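Side-chain contacts in dihydropteroate synthase (Anaplasma phagocytophilum, PDB 6UCZ), which probably catalyses the joining of 6-hydroxymethyl-7,8-dihydropterin diphosphate to p-aminobenzoate, giving dihydropteroate on the pathway to folate: residues Pro83-Gln86 / Glu87-Trp90; Ile132-Gln135 / Gly136-Asp140; Ile247-Leu251 / Ser252-Val256; Val256-Ala259 / Met260-Phe264. All coordinates share one frame; numbering follows the deposited sequence.

Contact 1 of 4, residues Pro83-Gln86 / Glu87-Trp90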
loop_
_atom_site.group_PDB
_atom_site.type_symbol
_atom_site.label_atom_id
_atom_site.label_comp_id
_atom_site.label_asym_id
_atom_site.label_seq_id
_atom_site.Cartn_x
_atom_site.Cartn_y
_atom_site.Cartn_z
ATOM N N PRO A 83 14.483 -11.527 -3.699
ATOM C CA PRO A 83 13.264 -11.484 -4.519
ATOM C C PRO A 83 12.969 -12.801 -5.225
ATOM O O PRO A 83 13.871 -13.567 -5.568
ATOM C CB PRO A 83 13.555 -10.373 -5.537
ATOM C CG PRO A 83 14.772 -9.654 -5.019
ATOM C CD PRO A 83 15.544 -10.662 -4.238
ATOM N N ILE A 84 11.682 -13.073 -5.411
ATOM C CA ILE A 84 11.233 -14.220 -6.186
ATOM C C ILE A 84 10.944 -13.766 -7.614
ATOM O O ILE A 84 10.805 -12.578 -7.893
ATOM C CB ILE A 84 9.997 -14.895 -5.548
ATOM C CG1 ILE A 84 8.851 -13.897 -5.434
ATOM C CG2 ILE A 84 10.338 -15.449 -4.179
ATOM C CD1 ILE A 84 7.568 -14.501 -4.956
ATOM N N THR A 85 10.810 -14.730 -8.528
ATOM C CA THR A 85 10.433 -14.443 -9.905
ATOM C C THR A 85 8.944 -14.122 -10.012
ATOM O O THR A 85 8.134 -14.479 -9.148
ATOM C CB THR A 85 10.756 -15.623 -10.827
ATOM O OG1 THR A 85 9.940 -16.744 -10.470
ATOM C CG2 THR A 85 12.230 -16.016 -10.720
ATOM N N GLN A 86 8.586 -13.430 -11.095
ATOM C CA GLN A 86 7.171 -13.168 -11.349
ATOM C C GLN A 86 6.379 -14.466 -11.460
ATOM O O GLN A 86 5.212 -14.523 -11.048
ATOM C CB GLN A 86 7.006 -12.340 -12.628
ATOM C CG GLN A 86 5.569 -11.923 -12.963
ATOM C CD GLN A 86 4.767 -13.020 -13.672
ATOM O OE1 GLN A 86 5.330 -13.836 -14.407
ATOM N NE2 GLN A 86 3.452 -13.060 -13.424
ATOM N N GLU A 87 6.988 -15.513 -12.027
ATOM C CA GLU A 87 6.282 -16.781 -12.198
ATOM C C GLU A 87 6.020 -17.453 -10.854
ATOM O O GLU A 87 4.926 -17.979 -10.613
ATOM C CB GLU A 87 7.068 -17.720 -13.113
ATOM C CG GLU A 87 7.130 -17.305 -14.582
ATOM C CD GLU A 87 8.273 -16.352 -14.888
ATOM O OE1 GLU A 87 8.981 -15.935 -13.947
ATOM O OE2 GLU A 87 8.492 -16.045 -16.081
ATOM N N GLU A 88 7.029 -17.489 -9.983
ATOM C CA GLU A 88 6.812 -18.007 -8.638
ATOM C C GLU A 88 5.781 -17.166 -7.900
ATOM O O GLU A 88 4.916 -17.704 -7.197
ATOM C CB GLU A 88 8.139 -18.061 -7.890
ATOM C CG GLU A 88 9.057 -19.103 -8.487
ATOM C CD GLU A 88 10.510 -18.914 -8.111
ATOM O OE1 GLU A 88 10.830 -17.898 -7.449
ATOM O OE2 GLU A 88 11.331 -19.780 -8.499
ATOM N N GLU A 89 5.853 -15.844 -8.054
ATOM C CA GLU A 89 4.871 -14.969 -7.427
ATOM C C GLU A 89 3.458 -15.350 -7.847
ATOM O O GLU A 89 2.562 -15.490 -7.006
ATOM C CB GLU A 89 5.154 -13.518 -7.806
ATOM C CG GLU A 89 4.152 -12.525 -7.236
ATOM C CD GLU A 89 4.296 -11.149 -7.862
ATOM O OE1 GLU A 89 4.588 -11.087 -9.072
ATOM O OE2 GLU A 89 4.121 -10.132 -7.151
ATOM N N TRP A 90 3.252 -15.560 -9.152
ATOM C CA TRP A 90 1.913 -15.843 -9.653
ATOM C C TRP A 90 1.412 -17.212 -9.210
ATOM O O TRP A 90 0.220 -17.369 -8.930
ATOM C CB TRP A 90 1.865 -15.746 -11.184
ATOM C CG TRP A 90 0.460 -15.950 -11.669
ATOM C CD1 TRP A 90 0.001 -16.966 -12.466
ATOM C CD2 TRP A 90 -0.694 -15.173 -11.305
ATOM N NE1 TRP A 90 -1.359 -16.841 -12.653
ATOM C CE2 TRP A 90 -1.808 -15.753 -11.948
ATOM C CE3 TRP A 90 -0.887 -14.025 -10.522
ATOM C CZ2 TRP A 90 -3.096 -15.229 -11.826
ATOM C CZ3 TRP A 90 -2.169 -13.509 -10.398
ATOM C CH2 TRP A 90 -3.256 -14.113 -11.049
#

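Contact 2 of 4, residues Ile132-Gln135 / Gly136-Asp140. With PMM (pterin-6-yl-methyl-monophosphate), chain C.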
loop_
_atom_site.group_PDB
_atom_site.type_symbol
_atom_site.label_atom_id
_atom_site.label_comp_id
_atom_site.label_asym_id
_atom_site.label_seq_id
_atom_site.Cartn_x
_atom_site.Cartn_y
_atom_site.Cartn_z
ATOM N N ILE A 132 -4.380 -2.069 -8.710
ATOM C CA ILE A 132 -2.969 -2.433 -8.692
ATOM C C ILE A 132 -2.298 -1.643 -7.576
ATOM O O ILE A 132 -2.301 -0.406 -7.587
ATOM C CB ILE A 132 -2.272 -2.140 -10.026
ATOM C CG1 ILE A 132 -3.013 -2.753 -11.215
ATOM C CG2 ILE A 132 -0.823 -2.652 -9.973
ATOM C CD1 ILE A 132 -2.429 -2.308 -12.537
ATOM N N ASN A 133 -1.736 -2.339 -6.604
ATOM C CA ASN A 133 -0.902 -1.683 -5.601
ATOM C C ASN A 133 0.531 -1.848 -6.099
ATOM O O ASN A 133 1.230 -2.794 -5.740
ATOM C CB ASN A 133 -1.129 -2.280 -4.218
ATOM C CG ASN A 133 -0.173 -1.730 -3.189
ATOM O OD1 ASN A 133 0.478 -0.701 -3.406
ATOM N ND2 ASN A 133 -0.050 -2.436 -2.075
ATOM N N ASP A 134 0.960 -0.924 -6.960
ATOM C CA ASP A 134 2.259 -1.043 -7.631
ATOM C C ASP A 134 3.330 -0.580 -6.666
ATOM O O ASP A 134 3.790 0.566 -6.712
ATOM C CB ASP A 134 2.305 -0.234 -8.922
ATOM C CG ASP A 134 3.671 -0.311 -9.614
ATOM O OD1 ASP A 134 4.494 -1.182 -9.253
ATOM O OD2 ASP A 134 3.918 0.507 -10.522
ATOM N N GLN A 135 3.786 -1.519 -5.832
ATOM C CA GLN A 135 4.823 -1.214 -4.856
ATOM C C GLN A 135 6.149 -0.857 -5.527
ATOM O O GLN A 135 7.007 -0.234 -4.899
ATOM C CB GLN A 135 5.000 -2.433 -3.957
ATOM C CG GLN A 135 5.943 -2.260 -2.807
ATOM C CD GLN A 135 6.306 -3.581 -2.166
ATOM O OE1 GLN A 135 7.376 -3.712 -1.568
ATOM N NE2 GLN A 135 5.419 -4.579 -2.296
ATOM N N GLY A 136 6.303 -1.176 -6.813
ATOM C CA GLY A 136 7.493 -0.779 -7.530
ATOM C C GLY A 136 7.436 0.602 -8.120
ATOM O O GLY A 136 8.469 1.109 -8.573
ATOM N N GLY A 137 6.260 1.234 -8.122
ATOM C CA GLY A 137 6.139 2.568 -8.680
ATOM C C GLY A 137 6.625 2.650 -10.121
ATOM O O GLY A 137 7.491 3.465 -10.444
ATOM N N LEU A 138 6.087 1.788 -10.983
ATOM C CA LEU A 138 6.469 1.710 -12.393
ATOM C C LEU A 138 7.924 1.269 -12.558
ATOM O O LEU A 138 8.604 1.660 -13.505
ATOM C CB LEU A 138 6.223 3.036 -13.118
ATOM C CG LEU A 138 4.888 3.727 -12.841
ATOM C CD1 LEU A 138 4.729 4.931 -13.766
ATOM C CD2 LEU A 138 3.712 2.756 -12.963
ATOM N N LEU A 139 8.428 0.488 -11.603
ATOM C CA LEU A 139 9.709 -0.169 -11.806
ATOM C C LEU A 139 9.631 -1.110 -13.002
ATOM O O LEU A 139 10.601 -1.259 -13.752
ATOM C CB LEU A 139 10.123 -0.911 -10.535
ATOM C CG LEU A 139 11.415 -1.724 -10.500
ATOM C CD1 LEU A 139 12.651 -0.856 -10.754
ATOM C CD2 LEU A 139 11.492 -2.379 -9.134
ATOM N N ASP A 140 8.493 -1.786 -13.171
ATOM C CA ASP A 140 8.225 -2.525 -14.409
ATOM C C ASP A 140 7.746 -1.538 -15.471
ATOM O O ASP A 140 6.683 -0.926 -15.297
ATOM C CB ASP A 140 7.172 -3.599 -14.165
ATOM C CG ASP A 140 7.030 -4.570 -15.337
ATOM O OD1 ASP A 140 7.214 -4.160 -16.497
ATOM O OD2 ASP A 140 6.712 -5.753 -15.088
HETATM N N5 PMM C . 4.573 -1.690 2.447
HETATM C C6 PMM C . 4.840 -2.979 2.211
HETATM C C7 PMM C . 4.312 -3.626 1.109
HETATM N N8 PMM C . 3.526 -3.040 0.198
HETATM N N1 PMM C . 2.436 -1.157 -0.486
HETATM C C2 PMM C . 2.143 0.127 -0.316
HETATM N N2 PMM C . 1.370 0.756 -1.209
HETATM N N3 PMM C . 2.609 0.867 0.737
HETATM C C4 PMM C . 3.435 0.395 1.730
HETATM O O4 PMM C . 3.835 1.132 2.632
HETATM C C4A PMM C . 3.789 -1.032 1.579
HETATM C C8A PMM C . 3.264 -1.751 0.444
HETATM C C9 PMM C . 5.785 -3.644 3.180
HETATM O O10 PMM C . 5.116 -3.827 4.445
HETATM P PA PMM C . 4.655 -5.282 4.981
HETATM O O1P PMM C . 4.207 -5.027 6.429
HETATM O O2P PMM C . 5.896 -6.161 5.048
HETATM O O3P PMM C . 3.578 -5.836 4.107
HETATM O O HOH W 1 6.533 -1.884 -10.933
#

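Contact 3 of 4, residues Ile247-Leu251 / Ser252-Val256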
loop_
_atom_site.group_PDB
_atom_site.type_symbol
_atom_site.label_atom_id
_atom_site.label_comp_id
_atom_site.label_asym_id
_atom_site.label_seq_id
_atom_site.Cartn_x
_atom_site.Cartn_y
_atom_site.Cartn_z
ATOM N N ILE A 247 9.790 5.114 18.850
ATOM C CA ILE A 247 9.071 4.857 20.094
ATOM C C ILE A 247 9.456 3.446 20.469
ATOM O O ILE A 247 8.851 2.521 19.922
ATOM C CB ILE A 247 7.537 4.860 19.959
ATOM C CG1 ILE A 247 7.034 5.775 18.849
ATOM C CG2 ILE A 247 6.904 5.146 21.334
ATOM C CD1 ILE A 247 6.811 7.157 19.327
ATOM N N PRO A 248 10.362 3.214 21.386
ATOM C CA PRO A 248 10.702 1.819 21.701
ATOM C C PRO A 248 9.434 0.966 21.839
ATOM O O PRO A 248 8.869 0.823 22.921
ATOM C CB PRO A 248 11.501 1.937 23.007
ATOM C CG PRO A 248 11.021 3.212 23.628
ATOM C CD PRO A 248 10.629 4.138 22.498
ATOM N N VAL A 249 8.940 0.470 20.699
ATOM C CA VAL A 249 7.858 -0.511 20.638
ATOM C C VAL A 249 8.329 -1.629 19.718
ATOM O O VAL A 249 8.501 -1.414 18.510
ATOM C CB VAL A 249 6.535 0.080 20.118
ATOM C CG1 VAL A 249 5.471 -1.014 20.049
ATOM C CG2 VAL A 249 6.053 1.240 20.985
ATOM N N GLU A 250 8.524 -2.820 20.279
ATOM C CA GLU A 250 8.971 -3.956 19.487
ATOM C C GLU A 250 7.861 -4.447 18.556
ATOM O O GLU A 250 6.665 -4.214 18.778
ATOM C CB GLU A 250 9.475 -5.090 20.378
ATOM C CG GLU A 250 8.476 -5.655 21.358
ATOM C CD GLU A 250 9.087 -6.770 22.181
ATOM O OE1 GLU A 250 9.353 -7.848 21.608
ATOM O OE2 GLU A 250 9.331 -6.558 23.388
ATOM N N LEU A 251 8.294 -5.157 17.512
ATOM C CA LEU A 251 7.426 -5.536 16.401
ATOM C C LEU A 251 6.133 -6.208 16.854
ATOM O O LEU A 251 5.055 -5.886 16.347
ATOM C CB LEU A 251 8.202 -6.457 15.453
ATOM C CG LEU A 251 7.455 -7.177 14.325
ATOM C CD1 LEU A 251 6.751 -6.188 13.405
ATOM C CD2 LEU A 251 8.418 -8.072 13.533
ATOM N N SER A 252 6.207 -7.092 17.845
ATOM C CA SER A 252 5.030 -7.882 18.193
ATOM C C SER A 252 3.935 -7.064 18.868
ATOM O O SER A 252 2.797 -7.534 18.948
ATOM C CB SER A 252 5.433 -9.043 19.106
ATOM O OG SER A 252 5.872 -8.572 20.370
ATOM N N GLU A 253 4.239 -5.855 19.341
ATOM C CA GLU A 253 3.269 -5.043 20.063
ATOM C C GLU A 253 2.889 -3.780 19.296
ATOM O O GLU A 253 2.401 -2.823 19.894
ATOM C CB GLU A 253 3.820 -4.669 21.438
ATOM C CG GLU A 253 4.295 -5.851 22.253
ATOM C CD GLU A 253 3.186 -6.856 22.491
ATOM O OE1 GLU A 253 2.023 -6.425 22.667
ATOM O OE2 GLU A 253 3.473 -8.072 22.493
ATOM N N ARG A 254 3.028 -3.779 17.968
ATOM C CA ARG A 254 2.928 -2.523 17.238
ATOM C C ARG A 254 1.530 -2.195 16.737
ATOM O O ARG A 254 1.330 -1.082 16.232
ATOM C CB ARG A 254 3.900 -2.505 16.055
ATOM C CG ARG A 254 5.362 -2.335 16.491
ATOM C CD ARG A 254 6.304 -2.230 15.261
ATOM N NE ARG A 254 7.690 -2.056 15.686
ATOM C CZ ARG A 254 8.739 -2.281 14.908
ATOM N NH1 ARG A 254 8.558 -2.699 13.657
ATOM N NH2 ARG A 254 9.966 -2.094 15.383
ATOM N N ASP A 255 0.557 -3.104 16.867
ATOM C CA ASP A 255 -0.765 -2.818 16.306
ATOM C C ASP A 255 -1.459 -1.655 17.030
ATOM O O ASP A 255 -2.072 -0.796 16.381
ATOM C CB ASP A 255 -1.619 -4.085 16.328
ATOM C CG ASP A 255 -1.297 -5.028 15.155
ATOM O OD1 ASP A 255 -0.796 -4.553 14.109
ATOM O OD2 ASP A 255 -1.516 -6.247 15.284
ATOM N N VAL A 256 -1.341 -1.575 18.351
ATOM C CA VAL A 256 -1.963 -0.471 19.089
ATOM C C VAL A 256 -1.251 0.843 18.751
ATOM O O VAL A 256 -1.929 1.827 18.406
ATOM C CB VAL A 256 -1.994 -0.749 20.603
ATOM C CG1 VAL A 256 -2.443 0.481 21.341
ATOM C CG2 VAL A 256 -2.918 -1.905 20.901
#

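Contact 4 of 4, residues Val256-Ala259 / Met260-Phe264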
loop_
_atom_site.group_PDB
_atom_site.type_symbol
_atom_site.label_atom_id
_atom_site.label_comp_id
_atom_site.label_asym_id
_atom_site.label_seq_id
_atom_site.Cartn_x
_atom_site.Cartn_y
_atom_site.Cartn_z
ATOM N N VAL A 256 -1.341 -1.575 18.351
ATOM C CA VAL A 256 -1.963 -0.471 19.089
ATOM C C VAL A 256 -1.251 0.843 18.751
ATOM O O VAL A 256 -1.929 1.827 18.406
ATOM C CB VAL A 256 -1.994 -0.749 20.603
ATOM C CG1 VAL A 256 -2.443 0.481 21.341
ATOM C CG2 VAL A 256 -2.918 -1.905 20.901
ATOM N N PRO A 257 0.089 0.932 18.820
ATOM C CA PRO A 257 0.745 2.160 18.328
ATOM C C PRO A 257 0.401 2.499 16.889
ATOM O O PRO A 257 0.269 3.684 16.548
ATOM C CB PRO A 257 2.244 1.847 18.493
ATOM C CG PRO A 257 2.287 0.886 19.627
ATOM C CD PRO A 257 1.067 0.022 19.452
ATOM N N THR A 258 0.266 1.493 16.021
ATOM C CA THR A 258 -0.149 1.768 14.647
ATOM C C THR A 258 -1.494 2.476 14.617
ATOM O O THR A 258 -1.670 3.473 13.897
ATOM C CB THR A 258 -0.189 0.457 13.851
ATOM O OG1 THR A 258 1.150 -0.032 13.717
ATOM C CG2 THR A 258 -0.827 0.631 12.449
ATOM N N ALA A 259 -2.442 2.000 15.426
ATOM C CA ALA A 259 -3.778 2.592 15.472
ATOM C C ALA A 259 -3.752 4.028 15.983
ATOM O O ALA A 259 -4.584 4.845 15.565
ATOM C CB ALA A 259 -4.698 1.741 16.354
ATOM N N MET A 260 -2.825 4.353 16.897
ATOM C CA MET A 260 -2.695 5.739 17.339
ATOM C C MET A 260 -2.309 6.654 16.182
ATOM O O MET A 260 -2.858 7.758 16.041
ATOM C CB MET A 260 -1.673 5.838 18.474
ATOM C CG MET A 260 -2.061 5.018 19.725
ATOM S SD MET A 260 -0.892 5.261 21.081
ATOM C CE MET A 260 -0.981 3.732 21.983
ATOM N N LEU A 261 -1.363 6.219 15.342
ATOM C CA LEU A 261 -1.026 7.005 14.160
ATOM C C LEU A 261 -2.146 6.961 13.126
ATOM O O LEU A 261 -2.426 7.969 12.464
ATOM C CB LEU A 261 0.303 6.511 13.570
ATOM C CG LEU A 261 0.754 7.149 12.259
ATOM C CD1 LEU A 261 0.839 8.683 12.367
ATOM C CD2 LEU A 261 2.081 6.551 11.858
ATOM N N SER A 262 -2.812 5.805 12.983
ATOM C CA SER A 262 -3.944 5.713 12.063
ATOM C C SER A 262 -4.969 6.814 12.329
ATOM O O SER A 262 -5.504 7.412 11.387
ATOM C CB SER A 262 -4.611 4.344 12.181
ATOM O OG SER A 262 -3.769 3.326 11.692
ATOM N N THR A 263 -5.254 7.096 13.606
ATOM C CA THR A 263 -6.207 8.155 13.934
ATOM C C THR A 263 -5.749 9.492 13.375
ATOM O O THR A 263 -6.535 10.219 12.755
ATOM C CB THR A 263 -6.393 8.266 15.448
ATOM O OG1 THR A 263 -6.819 7.010 15.984
ATOM C CG2 THR A 263 -7.450 9.322 15.763
ATOM N N PHE A 264 -4.467 9.822 13.566
ATOM C CA PHE A 264 -3.924 11.076 13.049
ATOM C C PHE A 264 -4.014 11.125 11.525
ATOM O O PHE A 264 -4.418 12.139 10.941
ATOM C CB PHE A 264 -2.468 11.228 13.484
ATOM C CG PHE A 264 -1.734 12.319 12.760
ATOM C CD1 PHE A 264 -1.774 13.626 13.247
ATOM C CD2 PHE A 264 -1.004 12.054 11.609
ATOM C CE1 PHE A 264 -1.103 14.652 12.589
ATOM C CE2 PHE A 264 -0.325 13.076 10.944
ATOM C CZ PHE A 264 -0.377 14.370 11.432
#

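Contact 1 of 4, residues Pro83-Gln86 / Glu87-Trp90
Thr85 and Glu88 close a capping box at the start of helix 86-93. Thr85 is the N-cap: its OG1 accepts from Glu88 N at 3.0 Å, in a nearly straight bond (167° at the hydrogen). In return Glu88 OE1 receives Thr85 N at 3.3 Å, a weak bond although its angle is good. The hydroxyl can turn back onto the helix because chi1 of Thr85 (66°) sets OG1 between its own N and carbonyl carbon, while the Glu88 chain, extended beyond CG, brings its carboxylate across to the cap residue. The first helical turn follows, Glu89 N bonding to Thr85 O at 2.9 Å and Trp90 N to Gln86 O. Glu89 is buried; its carboxylate bonds Thr115, Asn117 and Thr120, and Thr120 OG1 also meets Gln86 NE2. The Gln86 amide runs alongside the Trp90 side chain, its plane 18° from that of the indole, with NE2 3.8 Å from Trp90 CB. Ile84 CD1 packs 3.7 Å from Glu89 CA, and the Trp90 ring goes on to helix 118-127. Glu87 and Glu88, at the first turn, would probably interact favourably with the helix dipole, and the box gives two N-H groups at this end side-chain acceptors, while Glu89 and Gln86 tie the turn to the end of strand 110-115 and to the loop and helix that follow.

Contact 2 of 4, residues Ile132-Gln135 / Gly136-Asp140
Asp134 reaches forward from the end of strand 131-134 to hold the loop that follows. Its CB leads toward that loop, and CG stands opposite the backbone N (chi1 178°), which places both carboxylate oxygens among the peptide N-H groups of the next residues. OD1 accepts weakly from Gly136 N at 3.0 Å and also receives a water, 2.7 Å away, whose oxygen in turn accepts from Asp140 N. OD2 takes the shortest bond, from Leu138 N at 2.6 Å; the donor lies on the syn side, 31° out of the carboxylate plane. The same oxygen lies 3.3 Å from CD2 of Leu138, whose side chain crosses that of Asp134 at about a right angle before packing on Met143 and helix 174-194. Two N-H groups and a water thus satisfy the buried carboxylate. The backbone carbonyl of Asp134 also takes part: Gly137 N bonds to its O at 2.9 Å from above the carbonyl plane, closing a type I turn from Asp134 to Gly137. The neighbours on either side in sequence face the ligand. Asn133 pairs with the pterin in two bonds, OD1 accepting from PMM N2 at 2.8 Å and ND2, which also bonds Asp71, donating to N1. Gln135 is bonded to Asp114 through NE2, which lies 3.5 Å from PMM N8, well off the pterin plane. A strand C-terminus that leads into a ligand-binding loop in this way is characteristic of TIM-barrel enzymes, here the pterin pocket of dihydropteroate synthase.

Contact 3 of 4, residues Ile247-Leu251 / Ser252-Val256
Arg254 NE donates to Val249 O at 3.0 Å, a nearly straight bond of 168°. It bridges the loop in front of helix 255-267, one of the peripheral helices of the TIM barrel. The acceptor lies at the edge of the guanidinium, only 6° out of its plane, and NH1 goes on to the carbonyl of Arg240. Together these two bonds fix the rotation of the flat group. Over one of its faces sits Leu251 CA, displaced from the centre of the group, and Leu251 CD1 comes to 3.9 Å from NH1, the leucine side chain crossing that of the arginine at about a right angle. The reach from the backbone depends on an arginine chain that stays straight as far as NE, with CG placed beside its own N (chi1 -73°). Farther back along this chain, Arg254 CG presses against Glu250 O at 3.2 Å. That carbonyl also accepts from Glu253 N at 3.0 Å, the donor lying above the carbonyl plane, while Arg254 N bonds only weakly to Leu251 O. At the surface Ser252 OG donates to Glu253 OE2, which it meets on the anti side. Asp255 follows with a salt bridge to Arg240, so the same loop residue is gripped at both its carbonyl and its side chain. The Val249 and Arg254 side chains run antiparallel, CG1 of the valine ending 3.8 Å from CG of the arginine.

Contact 4 of 4, residues Val256-Ala259 / Met260-Phe264
Ala259 O receives two donors from Thr263, the backbone N at 3.1 Å and the hydroxyl OG1, also at 3.1 Å, which arrive from opposite faces of the carbonyl plane. With OG1 beside its own N (chi1 -57°), Thr263 directs its hydroxyl at the preceding turn, and its proton is thereby committed there. The other three carbonyls of residues 256-259 are each met by the regular i to i+4 donor. Met260 N bonds to Val256 O at 3.1 Å, Leu261 N to Pro257 O at 3.2 Å, and Ser262 N to Thr258 O at 2.8 Å, this last donor lying in the carbonyl plane. Two further hydroxyls sit on the buried side. Ser262 OG is bonded to His238 NE2; Thr258 OG1 pairs with Arg254 O in the preceding turn and with Arg240 N. His238 and Arg240 thus join the helix to the loop after strand 235-236. Apolar contact across the turn is slight: the extended Met260 chain puts CE 3.6 Å from Val256 CG1 at the exposed surface, while its CG lies 3.5 Å from Val256 O. On another side Ala259, Ser262 and Thr263 pack against helix 278-290. Helix 255-267 is the crossover of the beta-alpha-beta unit between strands 235-236 and 272-275. Its short hydroxyl side chains are used differently: Thr263 turns back onto the helix backbone, Ser262 reaches the loop, and Thr258 does both, so that buried polar groups find partners where the helix packs against the barrel.

Overall arrangement
Each contact is local, and the four follow the chain in series without nesting or crossing. Contact 1 caps helix 86-93 after the loop from strand 69-73. Contact 2 comes next, turning the chain out of strand 131-134 toward helix 143-148; nearest atoms of the two are about 7 Å apart. Both thus follow strands of the barrel. Much later, contact 3 shapes the loop between strand 235-236 and helix 255-267, and contact 4 continues on that helix, sharing Val256 with it; both belong to the unit of strands 235-236 and 272-275. These two touch, Val249 CG1 meeting Pro257 CG at 3.7 Å. Contacts 2 and 4 lie on opposite sides of the chain's centre.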